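PDB 1QV9: F420-dependent methylenetetrahydromethanopterin dehydrogenase from Methanopyrus kandleri, which catalyses the reversible reduction of methenyl-tetrahydromethanopterin to methylene-tetrahydromethanopterin with reduced coenzyme F420, a step of methanogenesis from carbon dioxide. Local coordinates for residues 125-130 with 219-224; 260-265 with 272-277; 3-8 with 32-37; 115-120 with 181-186. One frame throughout, in Å; residues are numbered along the deposited sequence.

From the N terminus, contact 3 comes first: it closes the short connection between strands 4-10 and 33-39, the latter outermost within this chain, though the sheet runs on into the second subunit. Contact 4 does the same work at the other end of the parallel sheet, where strand 180-183 returns beside strand 115-119 after two helices. Contact 1 opens in the loop after strand 115-119 and closes only in the last part of helix 197-223, so contacts 1 and 4 cross along the chain. Contact 2 follows in series, a tight return of the C-terminal tail beyond helix 227-257. Contacts 1 and 2 lie on opposite sides of the chain's centre; contacts 1, 2 and 3 touch the second subunit.

Contact 1: 125-130 with 219-224; sequences LGARRE and EGCFVE
With CG anti to its carbonyl carbon (chi1 -78°) and a second bend at chi2 (-73°), the side chain of Arg-128 folds over toward the last part of helix 197-223 and brings its guanidinium to the backbone of Gly-220. NE gives a nearly straight hydrogen bond to Gly-220 O (2.8 Å, 168° at the hydrogen), which lies in the guanidinium plane and is met on a lone pair. NH1 adds a weak bond to the same oxygen and comes within 2.9 Å of Glu-224 O, near the plane at the edge. Cys-221 O sits over one face of the group, offset toward its rim. The guanidinium thus lies among backbone carbonyls where helix 197-223 includes a wider pi-type turn at 219-223, with Glu-224 N bonded back to Glu-219 O at 2.9 Å. Tyr-230 of the following helix makes a cation-pi contact with the same guanidinium. Earlier in the loop, Cys-221 meets the backbone through its sulfur: SG lies 3.3 Å from Ala-127 N and 4.1 Å from Ala-127 CB. The loop bends sharply here, through successive inverse gamma turns centred on Gly-126 and Ala-127. Just beyond, Arg-129 forms a salt bridge with Asp-29 of the second subunit.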
loop_
_atom_site.group_PDB
_atom_site.type_symbol
_atom_site.label_atom_id
_atom_site.label_comp_id
_atom_site.label_asym_id
_atom_site.label_seq_id
_atom_site.Cartn_x
_atom_site.Cartn_y
_atom_site.Cartn_z
ATOM N N LEU A 125 4.316 -24.164 -9.482
ATOM C CA LEU A 125 3.838 -22.977 -10.159
ATOM C C LEU A 125 2.854 -23.276 -11.307
ATOM O O LEU A 125 2.616 -24.458 -11.633
ATOM C CB LEU A 125 4.997 -22.102 -10.612
ATOM C CG LEU A 125 6.205 -22.664 -11.330
ATOM C CD1 LEU A 125 5.817 -23.372 -12.601
ATOM C CD2 LEU A 125 7.155 -21.491 -11.603
ATOM N N GLY A 126 2.295 -22.215 -11.898
ATOM C CA GLY A 126 1.285 -22.372 -12.966
ATOM C C GLY A 126 1.947 -22.611 -14.305
ATOM O O GLY A 126 1.902 -21.759 -15.206
ATOM N N ALA A 127 2.492 -23.815 -14.449
ATOM C CA ALA A 127 3.290 -24.183 -15.600
ATOM C C ALA A 127 2.596 -24.520 -16.921
ATOM O O ALA A 127 2.752 -25.628 -17.440
ATOM C CB ALA A 127 4.247 -25.318 -15.199
ATOM N N ARG A 128 1.829 -23.565 -17.432
ATOM C CA ARG A 128 1.203 -23.711 -18.749
ATOM C C ARG A 128 1.939 -22.746 -19.662
ATOM O O ARG A 128 2.171 -21.583 -19.295
ATOM C CB ARG A 128 -0.268 -23.334 -18.711
ATOM C CG ARG A 128 -1.154 -24.410 -18.105
ATOM C CD ARG A 128 -1.291 -25.595 -19.087
ATOM N NE ARG A 128 -2.425 -26.445 -18.730
ATOM C CZ ARG A 128 -2.859 -27.438 -19.502
ATOM N NH1 ARG A 128 -3.903 -28.168 -19.124
ATOM N NH2 ARG A 128 -2.242 -27.690 -20.648
ATOM N N ARG A 129 2.300 -23.193 -20.859
ATOM C CA ARG A 129 3.022 -22.357 -21.817
ATOM C C ARG A 129 2.394 -20.980 -22.137
ATOM O O ARG A 129 3.100 -20.000 -22.406
ATOM C CB ARG A 129 3.259 -23.155 -23.137
ATOM C CG ARG A 129 4.029 -22.398 -24.183
ATOM C CD ARG A 129 4.365 -23.257 -25.419
ATOM N NE ARG A 129 5.373 -24.274 -25.121
ATOM C CZ ARG A 129 5.098 -25.526 -24.761
ATOM N NH1 ARG A 129 6.086 -26.375 -24.498
ATOM N NH2 ARG A 129 3.841 -25.940 -24.683
ATOM N N GLU A 130 1.070 -20.893 -22.115
ATOM C CA GLU A 130 0.388 -19.650 -22.416
ATOM C C GLU A 130 0.560 -18.572 -21.342
ATOM O O GLU A 130 0.251 -17.429 -21.585
ATOM C CB GLU A 130 -1.112 -19.890 -22.581
ATOM C CG GLU A 130 -1.493 -20.860 -23.708
ATOM C CD GLU A 130 -1.598 -22.330 -23.274
ATOM O OE1 GLU A 130 -2.376 -23.076 -23.931
ATOM O OE2 GLU A 130 -0.923 -22.766 -22.308
ATOM N N GLU A 219 -4.717 -28.063 -10.677
ATOM C CA GLU A 219 -5.962 -28.060 -11.451
ATOM C C GLU A 219 -5.744 -27.464 -12.844
ATOM O O GLU A 219 -6.218 -27.987 -13.854
ATOM C CB GLU A 219 -7.051 -27.267 -10.737
ATOM C CG GLU A 219 -8.351 -27.149 -11.543
ATOM C CD GLU A 219 -9.354 -26.212 -10.894
ATOM O OE1 GLU A 219 -9.347 -26.124 -9.664
ATOM O OE2 GLU A 219 -10.151 -25.580 -11.613
ATOM N N GLY A 220 -5.009 -26.352 -12.926
ATOM C CA GLY A 220 -4.812 -25.739 -14.212
ATOM C C GLY A 220 -3.834 -26.433 -15.149
ATOM O O GLY A 220 -3.940 -26.274 -16.359
ATOM N N CYS A 221 -2.881 -27.170 -14.594
ATOM C CA CYS A 221 -1.866 -27.878 -15.381
ATOM C C CYS A 221 -2.209 -29.315 -15.757
ATOM O O CYS A 221 -1.789 -29.788 -16.819
ATOM C CB CYS A 221 -0.551 -27.952 -14.617
ATOM S SG CYS A 221 0.301 -26.339 -14.517
ATOM N N PHE A 222 -2.945 -29.997 -14.886
ATOM C CA PHE A 222 -3.248 -31.417 -15.106
ATOM C C PHE A 222 -4.690 -31.853 -15.244
ATOM O O PHE A 222 -4.966 -32.913 -15.806
ATOM C CB PHE A 222 -2.599 -32.224 -13.990
ATOM C CG PHE A 222 -1.136 -31.982 -13.877
ATOM C CD1 PHE A 222 -0.332 -32.067 -15.005
ATOM C CD2 PHE A 222 -0.558 -31.636 -12.665
ATOM C CE1 PHE A 222 1.028 -31.804 -14.925
ATOM C CE2 PHE A 222 0.789 -31.378 -12.585
ATOM C CZ PHE A 222 1.586 -31.460 -13.714
ATOM N N VAL A 223 -5.612 -31.058 -14.738
ATOM C CA VAL A 223 -7.016 -31.416 -14.805
ATOM C C VAL A 223 -7.772 -30.700 -15.911
ATOM O O VAL A 223 -8.299 -31.332 -16.829
ATOM C CB VAL A 223 -7.681 -31.132 -13.472
ATOM C CG1 VAL A 223 -9.136 -31.582 -13.513
ATOM C CG2 VAL A 223 -6.921 -31.849 -12.362
ATOM N N GLU A 224 -7.832 -29.377 -15.823
ATOM C CA GLU A 224 -8.527 -28.547 -16.801
ATOM C C GLU A 224 -7.829 -28.603 -18.158
ATOM O O GLU A 224 -6.622 -28.399 -18.248
ATOM C CB GLU A 224 -8.568 -27.091 -16.285
ATOM C CG GLU A 224 -9.308 -26.127 -17.157
ATOM C CD GLU A 224 -10.749 -26.553 -17.386
ATOM O OE1 GLU A 224 -11.090 -26.894 -18.538
ATOM O OE2 GLU A 224 -11.531 -26.557 -16.415
#

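Contact 2: 260-265 with 272-277; sequences AVLRTP and VLSKRK
Val-272 starts the return of an antiparallel hairpin-like tail, its CG1 resting 3.9 Å from Thr-264 CB. Only one beta bridge, the hydrogen-bonded pair Arg-263 and Lys-275, is formed between these extended segments beyond helix 227-257. Next, Leu-273 N gives Pro-265 O a straight hydrogen bond (2.8 Å), and its CB packs against CG of the proline ring; Leu-273 O, buried here, has no hydrogen-bond partner, though Thr-264 CA approaches it at 3.1 Å in a CA-H...O contact. Ser-274 follows with OG beside Leu-262 CD1. At Lys-275 the bridge closes both ways: Arg-263 N bonds to Lys-275 O and Lys-275 N to Arg-263 O, each at 3.0 Å. Lys-275 CG is set between the backbone N and the carbonyl carbon (chi1 57°), which lays it against Arg-263 CB, while NZ is held by Glu-280 O, Phe-278 O and Glu-130 O of the second subunit. Arg-276, bent at chi2, brings its guanidinium flat against Leu-262, whose CB stands over the centre of one face. An alanine in place of Arg-276 is likely to leave Ala-260 O without its guanidinium donor and take away the flat group that Leu-262 CB rests on. The arginine's NH2 bonds to Ala-260 O at 2.9 Å, nearly in the guanidinium plane, and also to Glu-193 O.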
loop_
_atom_site.group_PDB
_atom_site.type_symbol
_atom_site.label_atom_id
_atom_site.label_comp_id
_atom_site.label_asym_id
_atom_site.label_seq_id
_atom_site.Cartn_x
_atom_site.Cartn_y
_atom_site.Cartn_z
ATOM N N ALA A 260 12.524 -6.426 17.018
ATOM C CA ALA A 260 12.611 -7.790 17.475
ATOM C C ALA A 260 12.863 -8.786 16.354
ATOM O O ALA A 260 12.504 -9.954 16.472
ATOM C CB ALA A 260 11.292 -8.159 18.214
ATOM N N VAL A 261 13.462 -8.332 15.271
ATOM C CA VAL A 261 13.728 -9.246 14.156
ATOM C C VAL A 261 14.788 -10.313 14.515
ATOM O O VAL A 261 15.970 -9.990 14.698
ATOM C CB VAL A 261 14.216 -8.479 12.893
ATOM C CG1 VAL A 261 14.412 -9.510 11.736
ATOM C CG2 VAL A 261 13.241 -7.379 12.473
ATOM N N LEU A 262 14.386 -11.584 14.579
ATOM C CA LEU A 262 15.326 -12.641 14.888
ATOM C C LEU A 262 16.360 -12.809 13.776
ATOM O O LEU A 262 16.007 -12.886 12.568
ATOM C CB LEU A 262 14.593 -13.974 15.076
ATOM C CG LEU A 262 15.463 -15.196 15.363
ATOM C CD1 LEU A 262 16.132 -14.997 16.744
ATOM C CD2 LEU A 262 14.578 -16.446 15.427
ATOM N N ARG A 263 17.637 -12.857 14.162
ATOM C CA ARG A 263 18.706 -13.129 13.210
ATOM C C ARG A 263 19.578 -14.223 13.827
ATOM O O ARG A 263 19.919 -14.155 15.020
ATOM C CB ARG A 263 19.531 -11.893 12.900
ATOM C CG ARG A 263 18.714 -10.733 12.390
ATOM C CD ARG A 263 19.581 -9.484 12.054
ATOM N NE ARG A 263 18.652 -8.394 11.787
ATOM C CZ ARG A 263 18.103 -8.105 10.607
ATOM N NH1 ARG A 263 17.212 -7.125 10.545
ATOM N NH2 ARG A 263 18.499 -8.718 9.500
ATOM N N THR A 264 19.904 -15.242 13.045
ATOM C CA THR A 264 20.694 -16.380 13.519
ATOM C C THR A 264 21.823 -16.676 12.543
ATOM O O THR A 264 21.807 -17.678 11.826
ATOM C CB THR A 264 19.816 -17.663 13.733
ATOM O OG1 THR A 264 19.121 -18.024 12.508
ATOM C CG2 THR A 264 18.817 -17.429 14.844
ATOM N N PRO A 265 22.835 -15.785 12.501
ATOM C CA PRO A 265 23.984 -15.942 11.610
ATOM C C PRO A 265 24.986 -16.955 12.115
ATOM O O PRO A 265 25.022 -17.267 13.315
ATOM C CB PRO A 265 24.599 -14.549 11.579
ATOM C CG PRO A 265 24.377 -14.107 13.032
ATOM C CD PRO A 265 22.955 -14.563 13.322
ATOM N N VAL A 272 25.999 -21.339 15.467
ATOM C CA VAL A 272 24.827 -20.530 15.110
ATOM C C VAL A 272 24.621 -19.543 16.241
ATOM O O VAL A 272 24.371 -19.938 17.401
ATOM C CB VAL A 272 23.557 -21.408 14.931
ATOM C CG1 VAL A 272 22.342 -20.516 14.650
ATOM C CG2 VAL A 272 23.755 -22.394 13.776
ATOM N N LEU A 273 24.753 -18.267 15.921
ATOM C CA LEU A 273 24.596 -17.207 16.898
ATOM C C LEU A 273 23.152 -16.720 16.872
ATOM O O LEU A 273 22.352 -17.170 16.048
ATOM C CB LEU A 273 25.547 -16.052 16.573
ATOM C CG LEU A 273 27.019 -16.445 16.361
ATOM C CD1 LEU A 273 27.850 -15.224 15.994
ATOM C CD2 LEU A 273 27.562 -17.111 17.631
ATOM N N SER A 274 22.811 -15.803 17.770
ATOM C CA SER A 274 21.447 -15.306 17.784
ATOM C C SER A 274 21.348 -13.894 18.329
ATOM O O SER A 274 22.143 -13.482 19.185
ATOM C CB SER A 274 20.563 -16.262 18.596
ATOM O OG SER A 274 19.230 -15.811 18.631
ATOM N N LYS A 275 20.398 -13.128 17.801
ATOM C CA LYS A 275 20.156 -11.768 18.273
ATOM C C LYS A 275 18.741 -11.363 17.890
ATOM O O LYS A 275 18.152 -11.976 16.990
ATOM C CB LYS A 275 21.125 -10.772 17.642
ATOM C CG LYS A 275 21.114 -10.756 16.090
ATOM C CD LYS A 275 21.977 -9.630 15.559
ATOM C CE LYS A 275 21.339 -8.246 15.669
ATOM N NZ LYS A 275 22.300 -7.151 15.224
ATOM N N ARG A 276 18.216 -10.340 18.564
ATOM C CA ARG A 276 16.881 -9.791 18.290
ATOM C C ARG A 276 16.935 -8.282 18.060
ATOM O O ARG A 276 16.402 -7.767 17.081
ATOM C CB ARG A 276 15.948 -10.048 19.463
ATOM C CG ARG A 276 15.524 -11.447 19.618
ATOM C CD ARG A 276 14.124 -11.569 19.095
ATOM N NE ARG A 276 13.695 -12.949 19.124
ATOM C CZ ARG A 276 12.710 -13.408 18.373
ATOM N NH1 ARG A 276 12.377 -14.675 18.437
ATOM N NH2 ARG A 276 12.068 -12.580 17.555
ATOM N N LYS A 277 17.570 -7.542 18.963
ATOM C CA LYS A 277 17.637 -6.103 18.792
ATOM C C LYS A 277 18.619 -5.767 17.683
ATOM O O LYS A 277 19.677 -6.390 17.543
ATOM C CB LYS A 277 18.026 -5.437 20.110
ATOM C CG LYS A 277 17.008 -5.727 21.220
ATOM C CD LYS A 277 17.290 -4.857 22.437
ATOM C CE LYS A 277 16.343 -5.179 23.582
ATOM N NZ LYS A 277 14.932 -4.861 23.229
HETATM O O HOH W 1 15.499 -6.074 15.424
#

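Contact 3: 3-8 with 32-37; sequences VAKAIF and DVEFRV
Strands 4-10 and 33-39 are the two parallel strands of a beta-alpha-beta unit with helix 15-19 between them, at one edge of this chain's sheet. The axes of 4-8 and 33-37 approach to 4.7 Å and are twisted 18° from parallel. Five backbone hydrogen bonds alternate between them in the parallel pattern, from Ala-4 N to Asp-32 O (2.8 Å) through to Phe-8 N to Arg-36 O (2.9 Å). On the face bearing Ala-4, Ala-6 and Phe-8, two rings meet in a T-shaped stack: Phe-8, its CG anti to the carbonyl carbon (chi1 -71°), turns its edge at CE1 to the face of Phe-35, 3.8 Å from Phe-35 CG, with planes at 83°. Ala-6 CB lies 3.9 Å from Phe-35 CD2. Phe-8 CB meets Val-37 CG2, and Ile-165 and Ala-168 of helix 153-169 pack on this side. On the other face, Lys-5 and Glu-34 run side by side, CG against CB, but NZ turns off to Phe-63 O. The glutamate carboxylate instead forms a salt bridge within its own strand, Arg-36 NH1 to Glu-34 OE1 at 2.8 Å, and Arg-36 NH2 also bonds to Phe-35 O. One face is therefore packed by apolar and aromatic contacts, while on the other, charge is paired along strand 33-39 and probably helps fix the arginine beside the second subunit.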
loop_
_atom_site.group_PDB
_atom_site.type_symbol
_atom_site.label_atom_id
_atom_site.label_comp_id
_atom_site.label_asym_id
_atom_site.label_seq_id
_atom_site.Cartn_x
_atom_site.Cartn_y
_atom_site.Cartn_z
ATOM N N VAL A 3 36.116 -30.286 9.277
ATOM C CA VAL A 3 35.282 -29.743 8.210
ATOM C C VAL A 3 34.271 -30.771 7.706
ATOM O O VAL A 3 34.654 -31.855 7.281
ATOM C CB VAL A 3 36.182 -29.306 7.027
ATOM C CG1 VAL A 3 35.334 -28.864 5.835
ATOM C CG2 VAL A 3 37.115 -28.184 7.470
ATOM N N ALA A 4 32.987 -30.421 7.762
ATOM C CA ALA A 4 31.913 -31.276 7.284
ATOM C C ALA A 4 31.802 -31.081 5.762
ATOM O O ALA A 4 31.939 -29.962 5.255
ATOM C CB ALA A 4 30.609 -30.880 7.946
ATOM N N LYS A 5 31.537 -32.166 5.051
ATOM C CA LYS A 5 31.426 -32.106 3.591
ATOM C C LYS A 5 30.089 -32.667 3.149
ATOM O O LYS A 5 29.597 -33.629 3.727
ATOM C CB LYS A 5 32.553 -32.910 2.947
ATOM C CG LYS A 5 33.908 -32.216 3.091
ATOM C CD LYS A 5 35.048 -33.015 2.476
ATOM C CE LYS A 5 35.373 -34.249 3.299
ATOM N NZ LYS A 5 36.558 -34.967 2.732
ATOM N N ALA A 6 29.486 -32.044 2.139
ATOM C CA ALA A 6 28.215 -32.546 1.630
ATOM C C ALA A 6 28.077 -32.216 0.143
ATOM O O ALA A 6 28.671 -31.256 -0.340
ATOM C CB ALA A 6 27.041 -31.921 2.392
ATOM N N ILE A 7 27.300 -33.024 -0.559
ATOM C CA ILE A 7 27.029 -32.759 -1.974
ATOM C C ILE A 7 25.533 -32.520 -2.045
ATOM O O ILE A 7 24.761 -33.227 -1.402
ATOM C CB ILE A 7 27.369 -33.966 -2.877
ATOM C CG1 ILE A 7 28.871 -34.273 -2.821
ATOM C CG2 ILE A 7 26.947 -33.671 -4.360
ATOM C CD1 ILE A 7 29.269 -35.533 -3.585
ATOM N N PHE A 8 25.126 -31.509 -2.804
ATOM C CA PHE A 8 23.710 -31.193 -3.001
ATOM C C PHE A 8 23.388 -31.488 -4.453
ATOM O O PHE A 8 24.141 -31.089 -5.334
ATOM C CB PHE A 8 23.430 -29.713 -2.716
ATOM C CG PHE A 8 23.525 -29.363 -1.256
ATOM C CD1 PHE A 8 24.758 -29.078 -0.666
ATOM C CD2 PHE A 8 22.366 -29.319 -0.470
ATOM C CE1 PHE A 8 24.845 -28.741 0.700
ATOM C CE2 PHE A 8 22.445 -28.973 0.915
ATOM C CZ PHE A 8 23.695 -28.684 1.487
ATOM N N ASP A 32 34.158 -24.377 8.661
ATOM C CA ASP A 32 33.887 -25.777 8.974
ATOM C C ASP A 32 33.056 -26.598 8.004
ATOM O O ASP A 32 32.655 -27.699 8.346
ATOM C CB ASP A 32 33.219 -25.880 10.339
ATOM C CG ASP A 32 31.853 -25.203 10.361
ATOM O OD1 ASP A 32 30.973 -25.668 11.108
ATOM O OD2 ASP A 32 31.688 -24.196 9.637
ATOM N N VAL A 33 32.790 -26.070 6.811
ATOM C CA VAL A 33 32.023 -26.810 5.812
ATOM C C VAL A 33 32.624 -26.645 4.420
ATOM O O VAL A 33 33.311 -25.670 4.146
ATOM C CB VAL A 33 30.539 -26.312 5.734
ATOM C CG1 VAL A 33 29.844 -26.540 7.053
ATOM C CG2 VAL A 33 30.499 -24.818 5.337
ATOM N N GLU A 34 32.324 -27.596 3.553
ATOM C CA GLU A 34 32.750 -27.564 2.159
ATOM C C GLU A 34 31.656 -28.304 1.421
ATOM O O GLU A 34 31.300 -29.416 1.808
ATOM C CB GLU A 34 34.085 -28.291 1.972
ATOM C CG GLU A 34 34.561 -28.234 0.533
ATOM C CD GLU A 34 35.998 -28.705 0.332
ATOM O OE1 GLU A 34 36.494 -28.554 -0.803
ATOM O OE2 GLU A 34 36.626 -29.215 1.285
ATOM N N PHE A 35 31.110 -27.678 0.378
ATOM C CA PHE A 35 30.037 -28.309 -0.385
ATOM C C PHE A 35 30.334 -28.347 -1.875
ATOM O O PHE A 35 31.120 -27.559 -2.405
ATOM C CB PHE A 35 28.731 -27.496 -0.243
ATOM C CG PHE A 35 28.287 -27.242 1.179
ATOM C CD1 PHE A 35 27.763 -26.020 1.546
ATOM C CD2 PHE A 35 28.326 -28.253 2.122
ATOM C CE1 PHE A 35 27.274 -25.802 2.859
ATOM C CE2 PHE A 35 27.841 -28.039 3.432
ATOM C CZ PHE A 35 27.319 -26.808 3.787
ATOM N N ARG A 36 29.699 -29.292 -2.537
ATOM C CA ARG A 36 29.721 -29.410 -3.985
ATOM C C ARG A 36 28.239 -29.443 -4.361
ATOM O O ARG A 36 27.433 -30.036 -3.649
ATOM C CB ARG A 36 30.393 -30.692 -4.460
ATOM C CG ARG A 36 31.905 -30.767 -4.168
ATOM C CD ARG A 36 32.668 -29.646 -4.917
ATOM N NE ARG A 36 34.094 -29.758 -4.609
ATOM C CZ ARG A 36 34.694 -29.154 -3.599
ATOM N NH1 ARG A 36 35.993 -29.359 -3.422
ATOM N NH2 ARG A 36 34.018 -28.332 -2.796
ATOM N N VAL A 37 27.870 -28.770 -5.442
ATOM C CA VAL A 37 26.479 -28.737 -5.906
ATOM C C VAL A 37 26.458 -29.196 -7.355
ATOM O O VAL A 37 27.265 -28.729 -8.160
ATOM C CB VAL A 37 25.889 -27.310 -5.779
ATOM C CG1 VAL A 37 24.409 -27.300 -6.226
ATOM C CG2 VAL A 37 26.010 -26.841 -4.359
#

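Contact 4: 115-120 with 181-186; sequences GYILVK and LVIDRN
Ile-117 and Ile-183 lie side by side with their side chains pointing the same way, and the CD1 bump of Ile-183 fits into the hollow between two neighbours: it is 3.7 Å from Ile-117 CG2 and 4.2 Å from Val-119 CG2. Leu-181 CB also touches Ile-117 CG2. Phe-161 and Val-156 of helix 153-169 lie over this face. On the opposite face Val-182 is the central knob. Its CG1 touches Lys-120 CD (3.9 Å), whose aliphatic chain crosses it, and its CG2 reaches the ring edge of Tyr-116 at CE2 and also approaches Leu-118 CB. Between the two faces, strands 115-119 and 180-183 pair in parallel at one end of the six-strand parallel sheet of this chain, through straight bonds such as Leu-118 N to Leu-181 O (2.8 Å). Tyr-116, with CG between its backbone N and carbonyl carbon (chi1 53°), swings its ring beside Leu-181, whose N and O lie near CD2 and CE2, and OH bonds to Glu-110. An alanine in its place would probably leave a gap beside Val-182 CG2 and deprive Glu-110 of its hydroxyl partner. Farther on, Lys-120 CD lies along Asp-184 CB, and a water links Lys-120 NZ (3.0 Å) to Asp-184 OD2.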
loop_
_atom_site.group_PDB
_atom_site.type_symbol
_atom_site.label_atom_id
_atom_site.label_comp_id
_atom_site.label_asym_id
_atom_site.label_seq_id
_atom_site.Cartn_x
_atom_site.Cartn_y
_atom_site.Cartn_z
ATOM N N GLY A 115 16.508 -39.636 4.943
ATOM C CA GLY A 115 15.870 -38.567 5.682
ATOM C C GLY A 115 15.055 -37.740 4.678
ATOM O O GLY A 115 15.167 -37.913 3.438
ATOM N N TYR A 116 14.191 -36.874 5.194
ATOM C CA TYR A 116 13.406 -36.010 4.297
ATOM C C TYR A 116 12.937 -34.741 4.964
ATOM O O TYR A 116 12.766 -34.688 6.172
ATOM C CB TYR A 116 12.157 -36.720 3.712
ATOM C CG TYR A 116 11.210 -37.363 4.715
ATOM C CD1 TYR A 116 11.337 -38.716 5.016
ATOM C CD2 TYR A 116 10.244 -36.622 5.391
ATOM C CE1 TYR A 116 10.521 -39.322 5.977
ATOM C CE2 TYR A 116 9.425 -37.222 6.366
ATOM C CZ TYR A 116 9.582 -38.570 6.639
ATOM O OH TYR A 116 8.782 -39.177 7.590
ATOM N N ILE A 117 12.773 -33.691 4.156
ATOM C CA ILE A 117 12.189 -32.459 4.655
ATOM C C ILE A 117 11.208 -32.137 3.543
ATOM O O ILE A 117 11.607 -31.842 2.405
ATOM C CB ILE A 117 13.187 -31.293 4.810
ATOM C CG1 ILE A 117 14.270 -31.711 5.812
ATOM C CG2 ILE A 117 12.434 -30.042 5.323
ATOM C CD1 ILE A 117 15.398 -30.664 6.027
ATOM N N LEU A 118 9.919 -32.262 3.852
ATOM C CA LEU A 118 8.879 -31.989 2.867
ATOM C C LEU A 118 8.245 -30.645 3.211
ATOM O O LEU A 118 7.707 -30.472 4.290
ATOM C CB LEU A 118 7.831 -33.101 2.885
ATOM C CG LEU A 118 8.440 -34.468 2.532
ATOM C CD1 LEU A 118 7.337 -35.515 2.544
ATOM C CD2 LEU A 118 9.077 -34.413 1.118
ATOM N N VAL A 119 8.327 -29.680 2.297
ATOM C CA VAL A 119 7.821 -28.349 2.547
ATOM C C VAL A 119 6.501 -28.163 1.810
ATOM O O VAL A 119 6.476 -27.922 0.585
ATOM C CB VAL A 119 8.890 -27.314 2.082
ATOM C CG1 VAL A 119 8.454 -25.894 2.420
ATOM C CG2 VAL A 119 10.205 -27.631 2.796
ATOM N N LYS A 120 5.394 -28.266 2.547
ATOM C CA LYS A 120 4.088 -28.163 1.887
ATOM C C LYS A 120 3.820 -26.811 1.222
ATOM O O LYS A 120 3.215 -26.732 0.169
ATOM C CB LYS A 120 2.950 -28.567 2.857
ATOM C CG LYS A 120 3.176 -29.962 3.410
ATOM C CD LYS A 120 2.010 -30.491 4.270
ATOM C CE LYS A 120 0.893 -30.989 3.375
ATOM N NZ LYS A 120 -0.238 -31.560 4.172
ATOM N N LEU A 181 10.958 -34.509 8.524
ATOM C CA LEU A 181 10.175 -33.306 8.769
ATOM C C LEU A 181 9.174 -32.978 7.699
ATOM O O LEU A 181 9.463 -33.108 6.516
ATOM C CB LEU A 181 11.093 -32.086 8.905
ATOM C CG LEU A 181 12.083 -32.027 10.057
ATOM C CD1 LEU A 181 12.919 -30.768 9.918
ATOM C CD2 LEU A 181 11.330 -32.029 11.405
ATOM N N VAL A 182 7.995 -32.545 8.132
ATOM C CA VAL A 182 6.954 -32.117 7.207
ATOM C C VAL A 182 6.574 -30.736 7.717
ATOM O O VAL A 182 6.052 -30.568 8.836
ATOM C CB VAL A 182 5.737 -33.064 7.224
ATOM C CG1 VAL A 182 4.686 -32.554 6.303
ATOM C CG2 VAL A 182 6.155 -34.456 6.802
ATOM N N ILE A 183 6.849 -29.740 6.886
ATOM C CA ILE A 183 6.620 -28.356 7.254
ATOM C C ILE A 183 5.387 -27.755 6.622
ATOM O O ILE A 183 5.120 -27.923 5.418
ATOM C CB ILE A 183 7.857 -27.492 6.843
ATOM C CG1 ILE A 183 9.110 -28.031 7.551
ATOM C CG2 ILE A 183 7.616 -25.989 7.151
ATOM C CD1 ILE A 183 10.430 -27.432 7.028
ATOM N N ASP A 184 4.628 -27.066 7.455
ATOM C CA ASP A 184 3.453 -26.354 7.003
ATOM C C ASP A 184 3.085 -25.230 7.940
ATOM O O ASP A 184 3.860 -24.888 8.854
ATOM C CB ASP A 184 2.285 -27.308 6.740
ATOM C CG ASP A 184 1.687 -27.921 8.019
ATOM O OD1 ASP A 184 2.117 -27.577 9.139
ATOM O OD2 ASP A 184 0.765 -28.763 7.886
ATOM N N ARG A 185 1.933 -24.612 7.687
ATOM C CA ARG A 185 1.449 -23.510 8.493
ATOM C C ARG A 185 1.559 -23.756 10.001
ATOM O O ARG A 185 2.059 -22.902 10.753
ATOM C CB ARG A 185 -0.008 -23.235 8.092
ATOM C CG ARG A 185 -0.672 -22.136 8.871
ATOM C CD ARG A 185 -1.916 -22.587 9.579
ATOM N NE ARG A 185 -2.900 -23.264 8.737
ATOM C CZ ARG A 185 -3.817 -24.083 9.253
ATOM N NH1 ARG A 185 -4.706 -24.683 8.479
ATOM N NH2 ARG A 185 -3.805 -24.332 10.549
ATOM N N ASN A 186 1.150 -24.941 10.450
ATOM C CA ASN A 186 1.192 -25.204 11.880
ATOM C C ASN A 186 2.565 -25.361 12.491
ATOM O O ASN A 186 2.719 -25.252 13.703
ATOM C CB ASN A 186 0.302 -26.395 12.242
ATOM C CG ASN A 186 -1.195 -26.031 12.186
ATOM O OD1 ASN A 186 -1.564 -24.841 12.248
ATOM N ND2 ASN A 186 -2.059 -27.054 12.082
HETATM O O HOH W 2 -1.063 -29.140 5.657
#